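Local coordinates for protein beta-glucuronidase (Dictyoglomus thermophilum, PDB 6XXW) that probably hydrolyses beta-D-glucuronides to release glucuronic acid, as a family 2 glycoside hydrolase, at residues A[113-121]-A[390-401]; A[334-344]-A[356-366]. All coordinates share one frame; numbering follows the deposited sequence.

Contact 1 (A[113-121]-A[390-401])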
loop_
_atom_site.group_PDB
_atom_site.type_symbol
_atom_site.label_atom_id
_atom_site.label_comp_id
_atom_site.label_asym_id
_atom_site.label_seq_id
_atom_site.Cartn_x
_atom_site.Cartn_y
_atom_site.Cartn_z
ATOM N N LYS A 113 37.537 -19.548 -19.100
ATOM C CA LYS A 113 37.299 -19.033 -17.765
ATOM C C LYS A 113 37.132 -17.529 -17.895
ATOM O O LYS A 113 37.643 -16.918 -18.840
ATOM C CB LYS A 113 38.467 -19.356 -16.822
ATOM N N HIS A 114 36.407 -16.929 -16.956
ATOM C CA HIS A 114 36.204 -15.498 -17.061
ATOM C C HIS A 114 36.016 -14.881 -15.687
ATOM O O HIS A 114 35.415 -15.479 -14.786
ATOM C CB HIS A 114 35.005 -15.163 -17.939
ATOM C CG HIS A 114 34.862 -13.704 -18.216
ATOM N ND1 HIS A 114 33.963 -12.905 -17.539
ATOM C CD2 HIS A 114 35.510 -12.894 -19.086
ATOM C CE1 HIS A 114 34.052 -11.669 -17.999
ATOM N NE2 HIS A 114 34.989 -11.633 -18.931
ATOM N N LYS A 115 36.519 -13.658 -15.559
ATOM C CA LYS A 115 36.478 -12.897 -14.320
ATOM C C LYS A 115 35.774 -11.585 -14.608
ATOM O O LYS A 115 36.209 -10.821 -15.479
ATOM C CB LYS A 115 37.887 -12.641 -13.791
ATOM C CG LYS A 115 37.950 -11.675 -12.626
ATOM C CD LYS A 115 39.384 -11.570 -12.132
ATOM C CE LYS A 115 39.499 -10.516 -11.067
ATOM N NZ LYS A 115 40.897 -10.457 -10.566
ATOM N N GLY A 116 34.717 -11.312 -13.858
ATOM C CA GLY A 116 33.929 -10.113 -14.063
ATOM C C GLY A 116 32.521 -10.482 -14.488
ATOM O O GLY A 116 32.330 -11.171 -15.493
ATOM N N GLY A 117 31.526 -10.009 -13.750
ATOM C CA GLY A 117 30.169 -10.456 -13.966
ATOM C C GLY A 117 29.318 -9.684 -14.951
ATOM O O GLY A 117 28.120 -9.974 -15.032
ATOM N N PHE A 118 29.874 -8.726 -15.712
ATOM C CA PHE A 118 29.037 -7.844 -16.525
ATOM C C PHE A 118 29.522 -7.700 -17.963
ATOM O O PHE A 118 29.059 -6.796 -18.677
ATOM C CB PHE A 118 28.927 -6.480 -15.846
ATOM C CG PHE A 118 28.440 -6.588 -14.443
ATOM C CD1 PHE A 118 27.081 -6.632 -14.173
ATOM C CD2 PHE A 118 29.335 -6.734 -13.405
ATOM C CE1 PHE A 118 26.628 -6.774 -12.880
ATOM C CE2 PHE A 118 28.886 -6.876 -12.102
ATOM C CZ PHE A 118 27.534 -6.897 -11.847
ATOM N N LEU A 119 30.400 -8.588 -18.420
ATOM C CA LEU A 119 30.839 -8.568 -19.810
ATOM C C LEU A 119 30.891 -9.987 -20.359
ATOM O O LEU A 119 31.036 -10.949 -19.594
ATOM C CB LEU A 119 32.210 -7.881 -19.950
ATOM C CG LEU A 119 32.162 -6.356 -19.758
ATOM C CD1 LEU A 119 33.567 -5.783 -19.603
ATOM C CD2 LEU A 119 31.398 -5.620 -20.864
ATOM N N PRO A 120 30.749 -10.149 -21.671
ATOM C CA PRO A 120 30.620 -11.491 -22.248
ATOM C C PRO A 120 31.962 -12.182 -22.448
ATOM O O PRO A 120 33.028 -11.562 -22.482
ATOM C CB PRO A 120 29.955 -11.224 -23.598
ATOM C CG PRO A 120 30.465 -9.882 -23.976
ATOM C CD PRO A 120 30.566 -9.097 -22.693
ATOM N N PHE A 121 31.887 -13.501 -22.609
ATOM C CA PHE A 121 33.089 -14.273 -22.880
ATOM C C PHE A 121 32.711 -15.445 -23.757
ATOM O O PHE A 121 31.559 -15.887 -23.762
ATOM C CB PHE A 121 33.785 -14.747 -21.592
ATOM C CG PHE A 121 32.859 -15.385 -20.582
ATOM C CD1 PHE A 121 32.029 -14.610 -19.779
ATOM C CD2 PHE A 121 32.851 -16.755 -20.403
ATOM C CE1 PHE A 121 31.192 -15.195 -18.841
ATOM C CE2 PHE A 121 32.020 -17.345 -19.471
ATOM C CZ PHE A 121 31.194 -16.566 -18.683
ATOM N N HIS A 390 42.841 -5.618 -13.187
ATOM C CA HIS A 390 41.505 -6.043 -13.604
ATOM C C HIS A 390 40.717 -4.880 -14.194
ATOM O O HIS A 390 40.052 -5.027 -15.228
ATOM C CB HIS A 390 40.750 -6.650 -12.416
ATOM C CG HIS A 390 39.352 -7.087 -12.745
ATOM N ND1 HIS A 390 39.084 -8.097 -13.644
ATOM C CD2 HIS A 390 38.147 -6.668 -12.280
ATOM C CE1 HIS A 390 37.775 -8.274 -13.730
ATOM N NE2 HIS A 390 37.183 -7.419 -12.914
ATOM N N HIS A 391 40.779 -3.715 -13.545
ATOM C CA HIS A 391 40.072 -2.539 -14.045
ATOM C C HIS A 391 40.518 -2.189 -15.463
ATOM O O HIS A 391 39.687 -1.888 -16.334
ATOM C CB HIS A 391 40.308 -1.378 -13.081
ATOM C CG HIS A 391 39.288 -0.280 -13.153
ATOM N ND1 HIS A 391 39.073 0.593 -12.102
ATOM C CD2 HIS A 391 38.458 0.119 -14.147
ATOM C CE1 HIS A 391 38.149 1.473 -12.445
ATOM N NE2 HIS A 391 37.749 1.199 -13.676
ATOM N N LEU A 392 41.829 -2.232 -15.719
ATOM C CA LEU A 392 42.336 -1.924 -17.055
ATOM C C LEU A 392 41.870 -2.952 -18.077
ATOM O O LEU A 392 41.527 -2.599 -19.212
ATOM C CB LEU A 392 43.866 -1.851 -17.040
ATOM C CG LEU A 392 44.472 -0.755 -16.165
ATOM C CD1 LEU A 392 45.983 -0.982 -15.965
ATOM C CD2 LEU A 392 44.181 0.650 -16.708
ATOM N N GLU A 393 41.880 -4.235 -17.709
ATOM C CA GLU A 393 41.354 -5.247 -18.624
ATOM C C GLU A 393 39.865 -5.032 -18.878
ATOM O O GLU A 393 39.379 -5.237 -20.001
ATOM C CB GLU A 393 41.623 -6.648 -18.072
ATOM C CG GLU A 393 43.118 -6.921 -17.886
ATOM C CD GLU A 393 43.439 -8.364 -17.510
ATOM O OE1 GLU A 393 43.185 -8.751 -16.351
ATOM O OE2 GLU A 393 43.967 -9.102 -18.371
ATOM N N ILE A 394 39.128 -4.608 -17.848
ATOM C CA ILE A 394 37.698 -4.337 -18.007
ATOM C C ILE A 394 37.469 -3.228 -19.030
ATOM O O ILE A 394 36.616 -3.347 -19.920
ATOM C CB ILE A 394 37.063 -3.978 -16.651
ATOM C CG1 ILE A 394 36.909 -5.229 -15.779
ATOM C CG2 ILE A 394 35.719 -3.249 -16.856
ATOM C CD1 ILE A 394 36.225 -6.375 -16.466
ATOM N N MET A 395 38.205 -2.121 -18.905
ATOM C CA MET A 395 38.058 -1.031 -19.873
ATOM C C MET A 395 38.352 -1.510 -21.292
ATOM O O MET A 395 37.678 -1.100 -22.246
ATOM C CB MET A 395 38.979 0.150 -19.522
ATOM C CG MET A 395 38.811 0.743 -18.125
ATOM S SD MET A 395 37.080 1.099 -17.697
ATOM C CE MET A 395 36.597 2.217 -19.009
ATOM N N ARG A 396 39.359 -2.375 -21.456
ATOM C CA ARG A 396 39.646 -2.901 -22.788
ATOM C C ARG A 396 38.490 -3.751 -23.303
ATOM O O ARG A 396 38.078 -3.605 -24.457
ATOM C CB ARG A 396 40.950 -3.701 -22.775
ATOM C CG ARG A 396 42.150 -2.874 -22.349
ATOM C CD ARG A 396 43.430 -3.708 -22.212
ATOM N NE ARG A 396 44.497 -2.988 -21.510
ATOM C CZ ARG A 396 45.167 -3.474 -20.467
ATOM N NH1 ARG A 396 44.868 -4.673 -19.987
ATOM N NH2 ARG A 396 46.130 -2.760 -19.892
ATOM N N GLU A 397 37.937 -4.628 -22.456
ATOM C CA GLU A 397 36.819 -5.475 -22.876
ATOM C C GLU A 397 35.576 -4.645 -23.181
ATOM O O GLU A 397 34.796 -4.968 -24.093
ATOM C CB GLU A 397 36.481 -6.493 -21.784
ATOM C CG GLU A 397 37.538 -7.558 -21.505
ATOM C CD GLU A 397 37.099 -8.556 -20.431
ATOM O OE1 GLU A 397 35.894 -8.889 -20.362
ATOM O OE2 GLU A 397 37.961 -9.020 -19.657
ATOM N N LEU A 398 35.357 -3.597 -22.398
ATOM C CA LEU A 398 34.142 -2.802 -22.528
ATOM C C LEU A 398 34.167 -1.976 -23.805
ATOM O O LEU A 398 33.196 -1.956 -24.567
ATOM C CB LEU A 398 33.997 -1.907 -21.299
ATOM C CG LEU A 398 32.922 -0.826 -21.315
ATOM C CD1 LEU A 398 31.536 -1.437 -21.480
ATOM C CD2 LEU A 398 33.011 0.003 -20.034
ATOM N N ILE A 399 35.281 -1.298 -24.064
ATOM C CA ILE A 399 35.392 -0.520 -25.288
ATOM C C ILE A 399 35.379 -1.436 -26.509
ATOM O O ILE A 399 34.763 -1.114 -27.531
ATOM C CB ILE A 399 36.648 0.370 -25.217
ATOM C CG1 ILE A 399 36.448 1.416 -24.107
ATOM C CG2 ILE A 399 36.937 1.019 -26.567
ATOM C CD1 ILE A 399 37.668 2.255 -23.804
ATOM N N ALA A 400 36.033 -2.602 -26.424
ATOM C CA ALA A 400 36.000 -3.530 -27.553
ATOM C C ALA A 400 34.575 -3.980 -27.853
ATOM O O ALA A 400 34.204 -4.175 -29.019
ATOM C CB ALA A 400 36.902 -4.740 -27.280
ATOM N N ARG A 401 33.752 -4.148 -26.816
ATOM C CA ARG A 401 32.385 -4.595 -27.061
ATOM C C ARG A 401 31.533 -3.483 -27.656
ATOM O O ARG A 401 30.765 -3.723 -28.593
ATOM C CB ARG A 401 31.745 -5.109 -25.774
ATOM C CG ARG A 401 30.467 -5.909 -26.020
ATOM C CD ARG A 401 29.704 -6.134 -24.725
ATOM N NE ARG A 401 29.095 -4.898 -24.227
ATOM C CZ ARG A 401 28.324 -4.824 -23.149
ATOM N NH1 ARG A 401 28.035 -5.920 -22.452
ATOM N NH2 ARG A 401 27.838 -3.650 -22.771
HETATM O O HOH W 1 38.261 -10.099 -17.455
HETATM O O HOH W 2 34.275 -9.294 -22.664
#

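Contact 2 (A[334-344]-A[356-366])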
loop_
_atom_site.group_PDB
_atom_site.type_symbol
_atom_site.label_atom_id
_atom_site.label_comp_id
_atom_site.label_asym_id
_atom_site.label_seq_id
_atom_site.Cartn_x
_atom_site.Cartn_y
_atom_site.Cartn_z
ATOM N N ALA A 334 12.805 11.715 -21.227
ATOM C CA ALA A 334 14.233 11.583 -20.988
ATOM C C ALA A 334 14.962 11.427 -22.312
ATOM O O ALA A 334 14.409 10.934 -23.292
ATOM C CB ALA A 334 14.525 10.377 -20.099
ATOM N N ASN A 335 16.222 11.843 -22.333
ATOM C CA ASN A 335 17.032 11.656 -23.523
ATOM C C ASN A 335 18.308 10.876 -23.243
ATOM O O ASN A 335 19.129 10.720 -24.154
ATOM C CB ASN A 335 17.352 13.017 -24.160
ATOM C CG ASN A 335 18.146 13.935 -23.238
ATOM O OD1 ASN A 335 18.781 13.486 -22.280
ATOM N ND2 ASN A 335 18.128 15.237 -23.539
ATOM N N SER A 336 18.497 10.374 -22.019
ATOM C CA SER A 336 19.781 9.789 -21.650
ATOM C C SER A 336 19.651 8.961 -20.379
ATOM O O SER A 336 18.745 9.171 -19.575
ATOM C CB SER A 336 20.843 10.882 -21.434
ATOM O OG SER A 336 20.433 11.822 -20.443
ATOM N N PHE A 337 20.600 8.036 -20.183
ATOM C CA PHE A 337 20.789 7.442 -18.864
ATOM C C PHE A 337 22.239 7.012 -18.702
ATOM O O PHE A 337 23.013 6.972 -19.659
ATOM C CB PHE A 337 19.834 6.259 -18.595
ATOM C CG PHE A 337 20.026 5.077 -19.503
ATOM C CD1 PHE A 337 20.928 4.066 -19.183
ATOM C CD2 PHE A 337 19.257 4.948 -20.649
ATOM C CE1 PHE A 337 21.084 2.959 -20.028
ATOM C CE2 PHE A 337 19.409 3.852 -21.493
ATOM C CZ PHE A 337 20.325 2.855 -21.178
ATOM N N ARG A 338 22.604 6.711 -17.461
ATOM C CA ARG A 338 23.905 6.148 -17.128
ATOM C C ARG A 338 23.699 4.685 -16.764
ATOM O O ARG A 338 22.715 4.340 -16.106
ATOM C CB ARG A 338 24.567 6.918 -15.962
ATOM C CG ARG A 338 25.882 6.291 -15.446
ATOM C CD ARG A 338 26.631 7.223 -14.470
ATOM N NE ARG A 338 25.789 7.633 -13.345
ATOM C CZ ARG A 338 25.963 7.250 -12.081
ATOM N NH1 ARG A 338 26.958 6.433 -11.740
ATOM N NH2 ARG A 338 25.142 7.699 -11.151
ATOM N N THR A 339 24.608 3.816 -17.213
ATOM C CA THR A 339 24.536 2.400 -16.856
ATOM C C THR A 339 25.154 2.164 -15.477
ATOM O O THR A 339 26.117 1.417 -15.301
ATOM C CB THR A 339 25.209 1.519 -17.911
ATOM O OG1 THR A 339 26.640 1.619 -17.815
ATOM C CG2 THR A 339 24.753 1.881 -19.345
ATOM N N SER A 340 24.579 2.821 -14.475
ATOM C CA SER A 340 24.972 2.545 -13.101
ATOM C C SER A 340 24.706 1.076 -12.775
ATOM O O SER A 340 23.622 0.562 -13.073
ATOM C CB SER A 340 24.197 3.474 -12.163
ATOM O OG SER A 340 22.885 3.715 -12.651
ATOM N N HIS A 341 25.702 0.370 -12.215
ATOM C CA HIS A 341 27.098 0.799 -12.085
ATOM C C HIS A 341 27.998 -0.254 -12.722
ATOM O O HIS A 341 28.881 -0.795 -12.064
ATOM C CB HIS A 341 27.504 0.969 -10.613
ATOM C CG HIS A 341 26.671 1.961 -9.856
ATOM N ND1 HIS A 341 26.688 3.311 -10.137
ATOM C CD2 HIS A 341 25.800 1.800 -8.833
ATOM C CE1 HIS A 341 25.869 3.940 -9.312
ATOM N NE2 HIS A 341 25.314 3.044 -8.513
ATOM N N TYR A 342 27.757 -0.571 -13.985
ATOM C CA TYR A 342 28.425 -1.688 -14.641
ATOM C C TYR A 342 27.963 -1.664 -16.088
ATOM O O TYR A 342 26.934 -1.042 -16.395
ATOM C CB TYR A 342 28.083 -3.025 -13.965
ATOM C CG TYR A 342 26.645 -3.090 -13.486
ATOM C CD1 TYR A 342 25.606 -3.363 -14.379
ATOM C CD2 TYR A 342 26.324 -2.855 -12.150
ATOM C CE1 TYR A 342 24.279 -3.392 -13.948
ATOM C CE2 TYR A 342 24.987 -2.877 -11.709
ATOM C CZ TYR A 342 23.986 -3.143 -12.609
ATOM O OH TYR A 342 22.691 -3.173 -12.161
ATOM N N PRO A 343 28.683 -2.302 -17.005
ATOM C CA PRO A 343 28.181 -2.377 -18.376
ATOM C C PRO A 343 26.869 -3.145 -18.402
ATOM O O PRO A 343 26.689 -4.133 -17.681
ATOM C CB PRO A 343 29.297 -3.119 -19.128
ATOM C CG PRO A 343 30.543 -2.853 -18.285
ATOM C CD PRO A 343 30.044 -2.863 -16.875
ATOM N N TYR A 344 25.940 -2.668 -19.218
ATOM C CA TYR A 344 24.677 -3.368 -19.372
ATOM C C TYR A 344 24.783 -4.374 -20.519
ATOM O O TYR A 344 25.809 -4.494 -21.199
ATOM C CB TYR A 344 23.522 -2.385 -19.597
ATOM C CG TYR A 344 23.114 -1.569 -18.378
ATOM C CD1 TYR A 344 23.750 -1.732 -17.143
ATOM C CD2 TYR A 344 22.077 -0.630 -18.466
ATOM C CE1 TYR A 344 23.366 -0.955 -16.019
ATOM C CE2 TYR A 344 21.694 0.134 -17.366
ATOM C CZ TYR A 344 22.339 -0.034 -16.146
ATOM O OH TYR A 344 21.933 0.750 -15.081
ATOM N N GLY A 356 17.265 6.422 -29.732
ATOM C CA GLY A 356 17.909 7.723 -29.632
ATOM C C GLY A 356 18.036 8.197 -28.200
ATOM O O GLY A 356 17.606 9.300 -27.850
ATOM N N ILE A 357 18.622 7.355 -27.357
ATOM C CA ILE A 357 18.884 7.669 -25.962
ATOM C C ILE A 357 20.395 7.680 -25.775
ATOM O O ILE A 357 21.074 6.717 -26.136
ATOM C CB ILE A 357 18.221 6.650 -25.015
ATOM C CG1 ILE A 357 16.694 6.641 -25.206
ATOM C CG2 ILE A 357 18.649 6.915 -23.550
ATOM C CD1 ILE A 357 15.974 7.896 -24.689
ATOM N N ALA A 358 20.919 8.778 -25.241
ATOM C CA ALA A 358 22.351 8.902 -25.027
ATOM C C ALA A 358 22.730 8.156 -23.758
ATOM O O ALA A 358 22.064 8.292 -22.729
ATOM C CB ALA A 358 22.751 10.376 -24.929
ATOM N N VAL A 359 23.799 7.371 -23.824
ATOM C CA VAL A 359 24.187 6.488 -22.735
ATOM C C VAL A 359 25.575 6.881 -22.231
ATOM O O VAL A 359 26.521 6.995 -23.019
ATOM C CB VAL A 359 24.165 5.016 -23.185
ATOM C CG1 VAL A 359 24.693 4.124 -22.089
ATOM C CG2 VAL A 359 22.743 4.609 -23.575
ATOM N N ILE A 360 25.691 7.083 -20.926
ATOM C CA ILE A 360 26.984 7.110 -20.245
ATOM C C ILE A 360 27.209 5.696 -19.736
ATOM O O ILE A 360 26.518 5.253 -18.817
ATOM C CB ILE A 360 27.003 8.119 -19.083
ATOM C CG1 ILE A 360 26.638 9.529 -19.562
ATOM C CG2 ILE A 360 28.375 8.128 -18.409
ATOM C CD1 ILE A 360 26.290 10.505 -18.434
ATOM N N GLU A 361 28.164 4.971 -20.310
ATOM C CA GLU A 361 28.366 3.597 -19.880
ATOM C C GLU A 361 29.516 3.523 -18.888
ATOM O O GLU A 361 30.582 4.108 -19.108
ATOM C CB GLU A 361 28.605 2.650 -21.051
ATOM C CG GLU A 361 28.677 1.207 -20.572
ATOM C CD GLU A 361 28.378 0.221 -21.664
ATOM O OE1 GLU A 361 28.826 0.469 -22.803
ATOM O OE2 GLU A 361 27.698 -0.787 -21.377
ATOM N N GLU A 362 29.285 2.803 -17.793
ATOM C CA GLU A 362 30.120 2.859 -16.608
ATOM C C GLU A 362 30.744 1.500 -16.310
ATOM O O GLU A 362 30.073 0.459 -16.384
ATOM C CB GLU A 362 29.280 3.331 -15.414
ATOM C CG GLU A 362 30.039 3.493 -14.129
ATOM C CD GLU A 362 29.244 4.307 -13.145
ATOM O OE1 GLU A 362 29.170 5.550 -13.327
ATOM O OE2 GLU A 362 28.679 3.701 -12.212
ATOM N N ALA A 363 32.030 1.525 -15.969
ATOM C CA ALA A 363 32.743 0.347 -15.499
ATOM C C ALA A 363 32.292 -0.025 -14.088
ATOM O O ALA A 363 31.847 0.834 -13.319
ATOM C CB ALA A 363 34.250 0.612 -15.515
ATOM N N PRO A 364 32.446 -1.301 -13.703
ATOM C CA PRO A 364 31.895 -1.759 -12.417
ATOM C C PRO A 364 32.718 -1.390 -11.188
ATOM O O PRO A 364 32.693 -2.130 -10.196
ATOM C CB PRO A 364 31.844 -3.289 -12.580
ATOM C CG PRO A 364 32.382 -3.592 -13.924
ATOM C CD PRO A 364 33.080 -2.400 -14.448
ATOM N N ALA A 365 33.434 -0.262 -11.229
ATOM C CA ALA A 365 34.257 0.189 -10.104
ATOM C C ALA A 365 33.395 0.980 -9.114
ATOM O O ALA A 365 33.535 2.189 -8.912
ATOM C CB ALA A 365 35.440 1.012 -10.600
ATOM N N VAL A 366 32.485 0.251 -8.486
ATOM C CA VAL A 366 31.579 0.784 -7.480
ATOM C C VAL A 366 31.813 -0.022 -6.211
ATOM O O VAL A 366 32.143 -1.209 -6.267
ATOM C CB VAL A 366 30.103 0.709 -7.953
ATOM C CG1 VAL A 366 29.711 -0.733 -8.307
ATOM C CG2 VAL A 366 29.139 1.315 -6.901
HETATM O O HOH W 3 15.249 11.138 -26.519
#

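Contact 1 (A[113-121]-A[390-401])
The end of strand 109-115 and the following loop run alongside helix 385-402, with the CA atoms of Lys115 and His390 8.5 Å apart and those of Leu119 and Leu398 7.2 Å apart. The polar centre is Glu397. His114 NE2 donates an almost straight bond (174°) to Glu397 OE1 at 3.2 Å, reaching the syn side from within the imidazole plane, while ring and carboxylate are turned 62° against each other. One water joins the same OE1 to Pro120 O, and another joins OE2 to Lys115 O. Lys115, fully extended, lays CE over a face of the His390 ring in a CH-pi contact, 3.8 Å from its centroid; Ile394 CG1 covers the opposite face, and Lys115 NZ continues to Asp148 O. Leu119 spreads its two methyls along the helix: CD1 rests on Glu397 CB (3.7 Å), and CD2 lies over one face of the Arg401 guanidinium, 3.7 Å from NH1, while Arg401 NH2 bonds to Tyr344 O and salt-bridges Glu361. Pro120 CD packs against Arg401 CD. The sugar-binding and TIM-barrel domains thus meet through a carboxylate gripped by three donors beside an apolar seam, and its negative charge would probably stabilise any positive charge on His114.

Contact 2 (A[334-344]-A[356-366])
The His341 imidazole receives Glu362 OE2 in plane at its edge, with Arg338 NH1 also at the edge, and is sandwiched between Val366 CG2 on one face and Ser340 CB on the other. The Glu362 carboxylate is nearly coplanar with this ring (6°), and its OE2 accepts from His341 ND1 at 2.9 Å. Glu362 OE1 takes Arg338 NH1 in a salt bridge of 2.9 Å, the guanidinium meeting it edge-on, its plane 48° from the carboxylate; Ser412 OG also binds OE1, and Arg338 NH2 goes on to Glu505. The Phe337 ring has Val359 CG2 over one face, and its CD2 touches Ile357 CG2 at 3.6 Å. Strands 336-338 and 358-362 pair in parallel, Phe337 N bonding to Ala358 O, and are joined by a TIM-barrel beta-alpha-beta crossover through helix 346-355. With OG1 between the backbone N and the carbonyl carbon (chi1 75°), Thr339 presents it to Glu362 N (2.9 Å) and donates from it to Tyr342 O. With an alanine at Glu362, Arg338 NH1 and His341 ND1 would probably lose their shared carboxylate, and the imidazole could turn more easily. One buried acid thus orients the Arg338 guanidinium and the His341 imidazole at the C-terminal ends of barrel strands.

How the contacts relate
Helix 385-402 of contact 1 is the next regular element after strand 358-362 of contact 2, which is nested inside the chain loop that contact 1 closes. The two centres are 16 Å apart, yet the contacts touch directly. Arg401 carries the polar part: its NH2 lies 2.7 Å from Tyr344 O, probably hydrogen-bonded, and forms a salt bridge to Glu361 OE2 at 3.2 Å. His391 CE1 packs on Ala365 CB at 3.3 Å, and the rings of Phe118 and Tyr342 stack, so 113-121 also reaches the loop after strand 336-338. A Tris molecule, probably from the crystallisation liquor, lies about 4 Å from the His341 side chain and may mark a pocket there, whereas contact 1 joins two domains.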